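Local coordinates for protein Afp1 (Serratia entomophila, PDB 6RBN) that probably forms the inner tube of the anti-feeding prophage, a contractile injection system, inside its helical sheath, at residues Ser113-Ser119 / Ile137-Arg143. Sequence-based numbering, arbitrary orientation.
Sequences SNAFPTS and ITLMADR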
ATOM      1  N   SER A 113     -53.876  21.381 -11.573  1.00 69.22           N
ATOM      2  CA  SER A 113     -55.083  22.202 -11.582  1.00 69.22           C
ATOM      3  C   SER A 113     -55.805  22.222 -10.236  1.00 69.22           C
ATOM      4  O   SER A 113     -55.943  23.279  -9.615  1.00 69.22           O
ATOM      5  CB  SER A 113     -56.022  21.723 -12.683  1.00 69.22           C
ATOM      6  OG  SER A 113     -57.217  22.478 -12.697  1.00 69.22           O
ATOM      7  N   ASN A 114     -56.297  21.074  -9.773  1.00 68.31           N
ATOM      8  CA  ASN A 114     -57.074  21.021  -8.528  1.00 68.31           C
ATOM      9  C   ASN A 114     -56.546  19.868  -7.687  1.00 68.31           C
ATOM     10  O   ASN A 114     -57.030  18.740  -7.792  1.00 68.31           O
ATOM     11  CB  ASN A 114     -58.563  20.869  -8.797  1.00 68.31           C
ATOM     12  CG  ASN A 114     -59.196  22.134  -9.314  1.00 68.31           C
ATOM     13  OD1 ASN A 114     -58.895  23.229  -8.846  1.00 68.31           O
ATOM     14  ND2 ASN A 114     -60.093  21.992 -10.279  1.00 68.31           N
ATOM     15  N   ALA A 115     -55.572  20.160  -6.838  1.00 66.09           N
ATOM     16  CA  ALA A 115     -54.952  19.147  -6.002  1.00 66.09           C
ATOM     17  C   ALA A 115     -55.511  19.215  -4.589  1.00 66.09           C
ATOM     18  O   ALA A 115     -55.758  20.299  -4.061  1.00 66.09           O
ATOM     19  CB  ALA A 115     -53.436  19.319  -5.978  1.00 66.09           C
ATOM     20  N   PHE A 116     -55.715  18.048  -3.988  1.00 64.32           N
ATOM     21  CA  PHE A 116     -56.152  17.947  -2.606  1.00 64.32           C
ATOM     22  C   PHE A 116     -55.466  16.738  -1.992  1.00 64.32           C
ATOM     23  O   PHE A 116     -55.182  15.770  -2.706  1.00 64.32           O
ATOM     24  CB  PHE A 116     -57.686  17.845  -2.501  1.00 64.32           C
ATOM     25  CG  PHE A 116     -58.281  16.603  -3.107  1.00 64.32           C
ATOM     26  CD1 PHE A 116     -58.611  16.564  -4.448  1.00 64.32           C
ATOM     27  CD2 PHE A 116     -58.572  15.503  -2.318  1.00 64.32           C
ATOM     28  CE1 PHE A 116     -59.170  15.437  -4.998  1.00 64.32           C
ATOM     29  CE2 PHE A 116     -59.128  14.378  -2.867  1.00 64.32           C
ATOM     30  CZ  PHE A 116     -59.431  14.347  -4.206  1.00 64.32           C
ATOM     31  N   PRO A 117     -55.167  16.763  -0.694  1.00 65.27           N
ATOM     32  CA  PRO A 117     -54.399  15.664  -0.103  1.00 65.27           C
ATOM     33  C   PRO A 117     -55.239  14.425   0.136  1.00 65.27           C
ATOM     34  O   PRO A 117     -56.403  14.496   0.535  1.00 65.27           O
ATOM     35  CB  PRO A 117     -53.911  16.256   1.223  1.00 65.27           C
ATOM     36  CG  PRO A 117     -54.912  17.267   1.561  1.00 65.27           C
ATOM     37  CD  PRO A 117     -55.360  17.861   0.269  1.00 65.27           C
ATOM     38  N   THR A 118     -54.631  13.271  -0.119  1.00 65.54           N
ATOM     39  CA  THR A 118     -55.237  11.995   0.205  1.00 65.54           C
ATOM     40  C   THR A 118     -54.470  11.212   1.255  1.00 65.54           C
ATOM     41  O   THR A 118     -55.044  10.300   1.855  1.00 65.54           O
ATOM     42  CB  THR A 118     -55.385  11.126  -1.053  1.00 65.54           C
ATOM     43  OG1 THR A 118     -54.093  10.862  -1.607  1.00 65.54           O
ATOM     44  CG2 THR A 118     -56.232  11.824  -2.089  1.00 65.54           C
ATOM     45  N   SER A 119     -53.205  11.539   1.504  1.00 66.26           N
ATOM     46  CA  SER A 119     -52.438  10.846   2.527  1.00 66.26           C
ATOM     47  C   SER A 119     -51.343  11.764   3.043  1.00 66.26           C
ATOM     48  O   SER A 119     -50.918  12.695   2.360  1.00 66.26           O
ATOM     49  CB  SER A 119     -51.830   9.548   1.995  1.00 66.26           C
ATOM     50  OG  SER A 119     -50.793   9.814   1.077  1.00 66.26           O
ATOM     51  N   ILE A 137     -46.523  13.617   1.454  1.00 66.68           N
ATOM     52  CA  ILE A 137     -47.933  13.851   1.166  1.00 66.68           C
ATOM     53  C   ILE A 137     -48.222  13.445  -0.274  1.00 66.68           C
ATOM     54  O   ILE A 137     -47.403  13.671  -1.173  1.00 66.68           O
ATOM     55  CB  ILE A 137     -48.314  15.324   1.453  1.00 66.68           C
ATOM     56  CG1 ILE A 137     -49.810  15.577   1.278  1.00 66.68           C
ATOM     57  CG2 ILE A 137     -47.490  16.315   0.644  1.00 66.68           C
ATOM     58  CD1 ILE A 137     -50.267  16.875   1.884  1.00 66.68           C
ATOM     59  N   THR A 138     -49.356  12.783  -0.486  1.00 65.89           N
ATOM     60  CA  THR A 138     -49.814  12.450  -1.823  1.00 65.89           C
ATOM     61  C   THR A 138     -51.058  13.261  -2.147  1.00 65.89           C
ATOM     62  O   THR A 138     -51.899  13.512  -1.282  1.00 65.89           O
ATOM     63  CB  THR A 138     -50.130  10.969  -1.991  1.00 65.89           C
ATOM     64  OG1 THR A 138     -51.192  10.603  -1.108  1.00 65.89           O
ATOM     65  CG2 THR A 138     -48.918  10.126  -1.688  1.00 65.89           C
ATOM     66  N   LEU A 139     -51.165  13.657  -3.405  1.00 65.87           N
ATOM     67  CA  LEU A 139     -52.203  14.563  -3.855  1.00 65.87           C
ATOM     68  C   LEU A 139     -52.969  13.920  -4.996  1.00 65.87           C
ATOM     69  O   LEU A 139     -52.410  13.166  -5.795  1.00 65.87           O
ATOM     70  CB  LEU A 139     -51.605  15.886  -4.317  1.00 65.87           C
ATOM     71  CG  LEU A 139     -50.797  16.680  -3.293  1.00 65.87           C
ATOM     72  CD1 LEU A 139     -50.135  17.841  -3.979  1.00 65.87           C
ATOM     73  CD2 LEU A 139     -51.666  17.171  -2.174  1.00 65.87           C
ATOM     74  N   MET A 140     -54.260  14.218  -5.061  1.00 69.18           N
ATOM     75  CA  MET A 140     -55.115  13.803  -6.161  1.00 69.18           C
ATOM     76  C   MET A 140     -55.475  15.030  -6.980  1.00 69.18           C
ATOM     77  O   MET A 140     -55.995  16.009  -6.440  1.00 69.18           O
ATOM     78  CB  MET A 140     -56.378  13.119  -5.647  1.00 69.18           C
ATOM     79  CG  MET A 140     -57.326  12.642  -6.734  1.00 69.18           C
ATOM     80  SD  MET A 140     -56.711  11.261  -7.704  1.00 69.18           S
ATOM     81  CE  MET A 140     -56.932   9.931  -6.530  1.00 69.18           C
ATOM     82  N   ALA A 141     -55.197  14.980  -8.276  1.00 69.22           N
ATOM     83  CA  ALA A 141     -55.475  16.114  -9.145  1.00 69.22           C
ATOM     84  C   ALA A 141     -56.312  15.680 -10.333  1.00 69.22           C
ATOM     85  O   ALA A 141     -56.795  14.547 -10.369  1.00 69.22           O
ATOM     86  CB  ALA A 141     -54.176  16.751  -9.617  1.00 69.22           C
ATOM     87  N   ASP A 142     -56.484  16.562 -11.313  1.00 71.59           N
ATOM     88  CA  ASP A 142     -57.306  16.225 -12.467  1.00 71.59           C
ATOM     89  C   ASP A 142     -56.592  16.422 -13.799  1.00 71.59           C
ATOM     90  O   ASP A 142     -56.888  15.710 -14.764  1.00 71.59           O
ATOM     91  CB  ASP A 142     -58.604  17.024 -12.422  1.00 71.59           C
ATOM     92  CG  ASP A 142     -58.370  18.474 -12.168  1.00 71.59           C
ATOM     93  OD1 ASP A 142     -57.206  18.824 -11.910  1.00 71.59           O
ATOM     94  OD2 ASP A 142     -59.339  19.257 -12.209  1.00 71.59           O
ATOM     95  N   ARG A 143     -55.654  17.364 -13.874  1.00 69.80           N
ATOM     96  CA  ARG A 143     -54.830  17.477 -15.068  1.00 69.80           C
ATOM     97  C   ARG A 143     -53.470  18.048 -14.701  1.00 69.80           C
ATOM     98  O   ARG A 143     -53.300  18.690 -13.665  1.00 69.80           O
ATOM     99  CB  ARG A 143     -55.484  18.343 -16.150  1.00 69.80           C
ATOM    100  CG  ARG A 143     -55.556  19.801 -15.810  1.00 69.80           C
ATOM    101  CD  ARG A 143     -56.247  20.593 -16.893  1.00 69.80           C
ATOM    102  NE  ARG A 143     -56.257  22.017 -16.576  1.00 69.80           N
ATOM    103  CZ  ARG A 143     -57.202  22.615 -15.859  1.00 69.80           C
ATOM    104  NH1 ARG A 143     -57.132  23.914 -15.619  1.00 69.80           N
ATOM    105  NH2 ARG A 143     -58.226  21.915 -15.392  1.00 69.80           N
TER
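Phe116 and Met140 form a hydrogen-bonded pair between antiparallel strands, their side chains running side by side from the same face of the sheet. CB of Met140 lies over the Phe116 ring, 4.0 Å from its centroid, a CH-pi contact. Phe116 CG stands between its backbone N and carbonyl carbon (chi1 65°), a torsion that brings the end of the ring towards Met140. Met140 N donates to Phe116 O at 3.0 Å. CG2 of Thr118 also packs on Met140 CB. Pro117 and Leu139 turn to the other face, where Pro117 CB meets CD1 of Ile137 at 3.8 Å and Leu139 CD1 approaches Ala115 CB. A beta bulge after Pro117 shifts the register by one, and here Thr118 OG1 and Thr138 OG1 share a hydrogen bond of 3.0 Å in which either hydroxyl could be the donor; the approach of Ser119 OG to Thr138 OG1 is too short to be modelled reliably. Past the strand end, Asp142 OD1 accepts the backbone N-H of Asn114 from the syn side, 29° out of the carboxylate plane (N to OD1 3.2 Å), while Ser113 CB sits over the centre of the Arg143 guanidinium. In this gp19-like tube fold, strand 134-140 is flanked by 109-121 and 63-69, helix 78-81 packs on Pro117 and Leu139, and at Ser119 the sheet continues into a strand of a neighbouring Afp1 subunit.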